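Local coordinates for protein alpha-rhamnosidase (Dictyoglomus thermophilum, PDB 6I60) that probably hydrolyses terminal non-reducing alpha-L-rhamnose residues from alpha-L-rhamnosides, acting as a glycoside hydrolase, at residues Phe849-Val854 with Phe882-Ser887; Lys858-Arg863 with Ile873-Thr878. All coordinates share one frame; numbering follows the deposited sequence.

Contact 1 of 2, residues Phe849-Val854 with Phe882-Ser887; sequences FEPHPV and FSMRIS
F849 lays one face of its ring over I886, the broadest of the meetings between the segment 849-854 and the strand 882-887. From F849 CB outward, CB is already 4.0 Å from I886 CG2. The ring carbons CG and CD1 rest on that same methyl, CD1 standing 3.7 Å from I886 CG2. On the other flank CD2 and CE2 meet I886 CD1, while CE1 lies over I886 CB. At the tip CZ comes 3.8 Å from S887 O, an oblique approach. Both branches of the isoleucine thus spread under the ring, and its CB stands 3.9 Å from the ring centroid of F849, 9° off the normal, a CH-pi contact. I886 CG1 sits between its own backbone N and carbonyl carbon (chi1 69°), and the extended chi2 then brings CD1 beneath the CD2-CE2 flank.

The segments run roughly antiparallel with no hydrogen bond between them: the end of strand 846-849 and the loop after it face strand 882-888 across the interior of the beta-sandwich C-terminal domain. V896 and V898 of strand 893-899 press on M884.

P851 and P853 turn toward the strand. P851 CG touches M884 SD at 3.9 Å, the two side chains crossing at about a right angle, and also meets the edge of the F882 ring near its plane. P853 CG comes 3.6 Å from F882 CE1, obliquely to the ring. With CG anti to the backbone N (chi1 -178°), F882 extends its ring toward both prolines. On the far side of the loop, H852 NE2 donates to the anti lone pair of E850 OE2 at 2.5 Å, close to the imidazole plane; H852 ND1 is hydrogen-bonded to D777 OD2 and E850 OE1 to H897 ND1.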
# COMPACT_ATOMS: atom_id res chain seq x y z
N PHE A 849 -13.59 -21.88 1.52
CA PHE A 849 -12.46 -22.69 1.07
C PHE A 849 -12.91 -23.46 -0.17
O PHE A 849 -13.41 -24.58 -0.07
CB PHE A 849 -11.97 -23.62 2.17
CG PHE A 849 -11.47 -22.91 3.40
CD1 PHE A 849 -10.17 -22.43 3.45
CD2 PHE A 849 -12.29 -22.74 4.50
CE1 PHE A 849 -9.70 -21.78 4.58
CE2 PHE A 849 -11.82 -22.09 5.63
CZ PHE A 849 -10.53 -21.61 5.67
N GLU A 850 -12.73 -22.86 -1.34
CA GLU A 850 -13.16 -23.44 -2.61
C GLU A 850 -11.97 -23.55 -3.55
O GLU A 850 -11.72 -22.64 -4.36
CB GLU A 850 -14.28 -22.61 -3.24
CG GLU A 850 -14.87 -23.21 -4.50
CD GLU A 850 -15.78 -22.25 -5.22
OE1 GLU A 850 -16.81 -21.85 -4.63
OE2 GLU A 850 -15.47 -21.89 -6.38
N PRO A 851 -11.22 -24.64 -3.50
CA PRO A 851 -10.07 -24.80 -4.40
C PRO A 851 -10.51 -25.14 -5.81
O PRO A 851 -11.58 -25.72 -6.04
CB PRO A 851 -9.29 -25.95 -3.77
CG PRO A 851 -10.32 -26.76 -3.07
CD PRO A 851 -11.38 -25.79 -2.59
N HIS A 852 -9.66 -24.78 -6.77
CA HIS A 852 -9.91 -25.01 -8.19
C HIS A 852 -8.70 -25.72 -8.79
O HIS A 852 -7.81 -25.07 -9.35
CB HIS A 852 -10.21 -23.71 -8.92
CG HIS A 852 -11.56 -23.14 -8.62
ND1 HIS A 852 -12.54 -22.99 -9.58
CD2 HIS A 852 -12.09 -22.68 -7.46
CE1 HIS A 852 -13.62 -22.47 -9.02
NE2 HIS A 852 -13.37 -22.27 -7.74
N PRO A 853 -8.64 -27.05 -8.69
CA PRO A 853 -7.51 -27.78 -9.28
C PRO A 853 -7.69 -27.98 -10.77
O PRO A 853 -8.27 -28.98 -11.21
CB PRO A 853 -7.52 -29.11 -8.52
CG PRO A 853 -8.93 -29.27 -8.01
CD PRO A 853 -9.64 -27.94 -8.08
N VAL A 854 -7.19 -27.03 -11.56
CA VAL A 854 -7.39 -27.03 -13.00
C VAL A 854 -6.07 -27.36 -13.69
O VAL A 854 -5.00 -27.32 -13.09
CB VAL A 854 -7.96 -25.69 -13.50
CG1 VAL A 854 -9.44 -25.59 -13.17
CG2 VAL A 854 -7.19 -24.54 -12.88
N PHE A 882 -7.87 -36.66 -3.37
CA PHE A 882 -7.80 -35.20 -3.38
C PHE A 882 -7.76 -34.74 -1.92
O PHE A 882 -8.77 -34.81 -1.22
CB PHE A 882 -8.98 -34.58 -4.12
CG PHE A 882 -8.91 -33.08 -4.20
CD1 PHE A 882 -7.97 -32.45 -5.00
CD2 PHE A 882 -9.79 -32.29 -3.47
CE1 PHE A 882 -7.90 -31.07 -5.07
CE2 PHE A 882 -9.72 -30.91 -3.53
CZ PHE A 882 -8.78 -30.30 -4.34
N SER A 883 -6.59 -34.29 -1.48
CA SER A 883 -6.41 -33.86 -0.10
C SER A 883 -6.77 -32.39 0.06
O SER A 883 -6.77 -31.61 -0.89
CB SER A 883 -4.96 -34.09 0.35
OG SER A 883 -4.63 -35.47 0.34
N MET A 884 -7.10 -32.02 1.30
CA MET A 884 -7.42 -30.63 1.61
C MET A 884 -7.24 -30.41 3.11
O MET A 884 -7.83 -31.13 3.92
CB MET A 884 -8.84 -30.27 1.18
CG MET A 884 -9.04 -28.80 0.90
SD MET A 884 -10.73 -28.41 0.40
CE MET A 884 -11.17 -29.90 -0.48
N ARG A 885 -6.44 -29.41 3.47
CA ARG A 885 -6.21 -29.05 4.86
C ARG A 885 -6.46 -27.56 5.03
O ARG A 885 -5.80 -26.74 4.38
CB ARG A 885 -4.79 -29.40 5.31
CG ARG A 885 -4.54 -29.15 6.79
CD ARG A 885 -3.06 -29.17 7.11
NE ARG A 885 -2.82 -29.33 8.55
CZ ARG A 885 -2.58 -28.32 9.38
NH1 ARG A 885 -2.54 -27.08 8.93
NH2 ARG A 885 -2.37 -28.56 10.67
N ILE A 886 -7.40 -27.20 5.90
CA ILE A 886 -7.77 -25.81 6.13
C ILE A 886 -7.52 -25.46 7.59
O ILE A 886 -7.40 -26.33 8.45
CB ILE A 886 -9.23 -25.51 5.74
CG1 ILE A 886 -10.19 -26.21 6.71
CG2 ILE A 886 -9.50 -25.94 4.30
CD1 ILE A 886 -11.58 -25.62 6.72
N SER A 887 -7.44 -24.16 7.85
CA SER A 887 -7.26 -23.64 9.20
C SER A 887 -8.15 -22.42 9.37
O SER A 887 -8.05 -21.47 8.60
CB SER A 887 -5.80 -23.29 9.48
OG SER A 887 -5.06 -24.46 9.80

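Contact 2 of 2, residues Lys858-Arg863 with Ile873-Thr878; sequences KYAKAR and INWQKT
W875 turns one face of its indole toward the backbone of Y859 and A860, so that a flat side chain of one strand lies over the main chain of its neighbour. A860 N stands 3.9 Å above the plane, over the centre of the ring system, and Y859 C is set toward the rim. A860 CB, on the same face of the sheet, meets the indole at W875 CE2, 3.5 Å away. The tryptophan CG lies between its backbone N and carbonyl carbon (chi1 62°), a turn that swings the ring toward the partner strand; W875 NE1 is hydrogen-bonded to I834 O, which ties the indole to the helix 826-835.

Strands 859-866 and 869-877 form an antiparallel beta hairpin, their axes 4.9 Å apart here. A862 with I873 is a hydrogen-bonded pair joined by two bonds, I873 N to A862 O being 3.0 Å. A860 with W875 is another, its two bonds long and weak. Farther along, K877 N gives K858 O a bond of 2.9 Å. A862 CB and I873 CG2 also meet on the tryptophan's side, where V837 packs against both residues.

K861 and N874, a non-hydrogen-bonded pair on the reverse face, lie side by side and point the same way. The extended lysine runs its methylene groups alongside the amide oxygen, N874 OD1. N874 ND2 donates to R885 O and E872 OE2. Next along this face, Y859 CB approaches Q876 CG at 4.1 Å.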
# COMPACT_ATOMS: atom_id res chain seq x y z
N LYS A 858 -0.89 -29.75 -9.35
CA LYS A 858 -0.80 -30.83 -8.38
C LYS A 858 -1.01 -30.37 -6.94
O LYS A 858 -1.55 -31.14 -6.14
CB LYS A 858 0.56 -31.53 -8.48
CG LYS A 858 0.90 -32.01 -9.89
CD LYS A 858 2.11 -32.94 -9.88
CE LYS A 858 3.41 -32.18 -10.10
NZ LYS A 858 3.69 -31.96 -11.55
N TYR A 859 -0.61 -29.15 -6.60
CA TYR A 859 -0.78 -28.63 -5.25
C TYR A 859 -0.85 -27.12 -5.31
O TYR A 859 -0.44 -26.49 -6.29
CB TYR A 859 0.36 -29.09 -4.33
CG TYR A 859 1.73 -28.63 -4.77
CD1 TYR A 859 2.21 -27.37 -4.41
CD2 TYR A 859 2.55 -29.44 -5.54
CE1 TYR A 859 3.46 -26.94 -4.82
CE2 TYR A 859 3.80 -29.02 -5.95
CZ TYR A 859 4.25 -27.77 -5.58
OH TYR A 859 5.50 -27.34 -5.98
N ALA A 860 -1.36 -26.53 -4.22
CA ALA A 860 -1.41 -25.08 -4.06
C ALA A 860 -1.76 -24.77 -2.62
O ALA A 860 -2.53 -25.50 -1.99
CB ALA A 860 -2.44 -24.44 -5.01
N LYS A 861 -1.20 -23.68 -2.10
CA LYS A 861 -1.46 -23.28 -0.72
C LYS A 861 -1.46 -21.76 -0.62
O LYS A 861 -0.60 -21.10 -1.22
CB LYS A 861 -0.44 -23.86 0.26
CG LYS A 861 -0.38 -23.11 1.58
CD LYS A 861 0.91 -23.34 2.32
CE LYS A 861 0.75 -23.05 3.81
NZ LYS A 861 1.88 -23.60 4.62
N ALA A 862 -2.41 -21.23 0.14
CA ALA A 862 -2.41 -19.83 0.54
C ALA A 862 -2.57 -19.76 2.04
O ALA A 862 -3.52 -20.33 2.59
CB ALA A 862 -3.52 -19.04 -0.16
N ARG A 863 -1.64 -19.09 2.72
CA ARG A 863 -1.71 -18.87 4.16
C ARG A 863 -1.75 -17.37 4.40
O ARG A 863 -0.82 -16.66 4.03
CB ARG A 863 -0.53 -19.51 4.88
CG ARG A 863 -0.47 -19.19 6.37
CD ARG A 863 0.78 -19.76 7.02
NE ARG A 863 1.93 -18.87 6.90
CZ ARG A 863 2.12 -17.79 7.67
NH1 ARG A 863 1.24 -17.47 8.60
NH2 ARG A 863 3.19 -17.03 7.49
N ILE A 873 -5.13 -22.64 3.56
CA ILE A 873 -5.74 -23.63 2.69
C ILE A 873 -4.63 -24.41 1.99
O ILE A 873 -3.65 -23.82 1.53
CB ILE A 873 -6.69 -23.00 1.65
CG1 ILE A 873 -7.34 -24.08 0.78
CG2 ILE A 873 -5.97 -21.97 0.79
CD1 ILE A 873 -8.79 -23.81 0.44
N ASN A 874 -4.77 -25.73 1.95
CA ASN A 874 -3.83 -26.61 1.27
C ASN A 874 -4.62 -27.69 0.56
O ASN A 874 -5.58 -28.22 1.12
CB ASN A 874 -2.83 -27.27 2.24
CG ASN A 874 -2.18 -26.27 3.18
OD1 ASN A 874 -1.05 -25.83 2.94
ND2 ASN A 874 -2.87 -25.93 4.26
N TRP A 875 -4.21 -28.03 -0.66
CA TRP A 875 -4.85 -29.12 -1.38
C TRP A 875 -3.84 -29.81 -2.28
O TRP A 875 -2.95 -29.17 -2.84
CB TRP A 875 -6.06 -28.63 -2.20
CG TRP A 875 -5.74 -27.64 -3.28
CD1 TRP A 875 -5.85 -26.28 -3.21
CD2 TRP A 875 -5.30 -27.94 -4.62
NE1 TRP A 875 -5.49 -25.71 -4.40
CE2 TRP A 875 -5.15 -26.70 -5.29
CE3 TRP A 875 -5.02 -29.12 -5.31
CZ2 TRP A 875 -4.73 -26.62 -6.61
CZ3 TRP A 875 -4.59 -29.03 -6.62
CH2 TRP A 875 -4.45 -27.80 -7.26
N GLN A 876 -3.99 -31.13 -2.39
CA GLN A 876 -3.17 -31.97 -3.27
C GLN A 876 -4.09 -32.80 -4.14
O GLN A 876 -5.13 -33.28 -3.68
CB GLN A 876 -2.24 -32.89 -2.47
CG GLN A 876 -0.88 -32.29 -2.15
CD GLN A 876 -0.14 -33.10 -1.11
OE1 GLN A 876 0.23 -32.59 -0.05
NE2 GLN A 876 0.10 -34.38 -1.41
N LYS A 877 -3.71 -32.98 -5.40
CA LYS A 877 -4.51 -33.72 -6.37
C LYS A 877 -3.67 -34.84 -6.96
O LYS A 877 -2.69 -34.59 -7.67
CB LYS A 877 -5.04 -32.80 -7.47
CG LYS A 877 -6.04 -33.45 -8.41
CD LYS A 877 -6.23 -32.63 -9.68
CE LYS A 877 -7.09 -33.36 -10.70
NZ LYS A 877 -6.35 -34.49 -11.34
N THR A 878 -4.05 -36.08 -6.66
CA THR A 878 -3.49 -37.26 -7.29
C THR A 878 -4.58 -37.96 -8.10
O THR A 878 -5.71 -37.47 -8.22
CB THR A 878 -2.89 -38.21 -6.24
OG1 THR A 878 -3.92 -38.69 -5.38
CG2 THR A 878 -1.84 -37.48 -5.42

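In the fold
The two contacts share the C-terminal beta domain, their centres about 6 Å apart. Contact 1 is buried and joins the end of one sheet's strand and the loop after it to a strand of the other sheet, chiefly through apolar side chains; contact 2 is partly buried and joins neighbouring strands of a single sheet, chiefly through main-chain hydrogen bonds. Strand 882-888 follows strand 869-877 in the chain and lies next to it, with S883 N 2.8 Å from Q876 O, a probable hydrogen bond. W875 belongs to both environments, since its ring also packs on P851 and P853. The face of the hairpin away from W875, with Y859, K861 and Q876, is polar and more exposed.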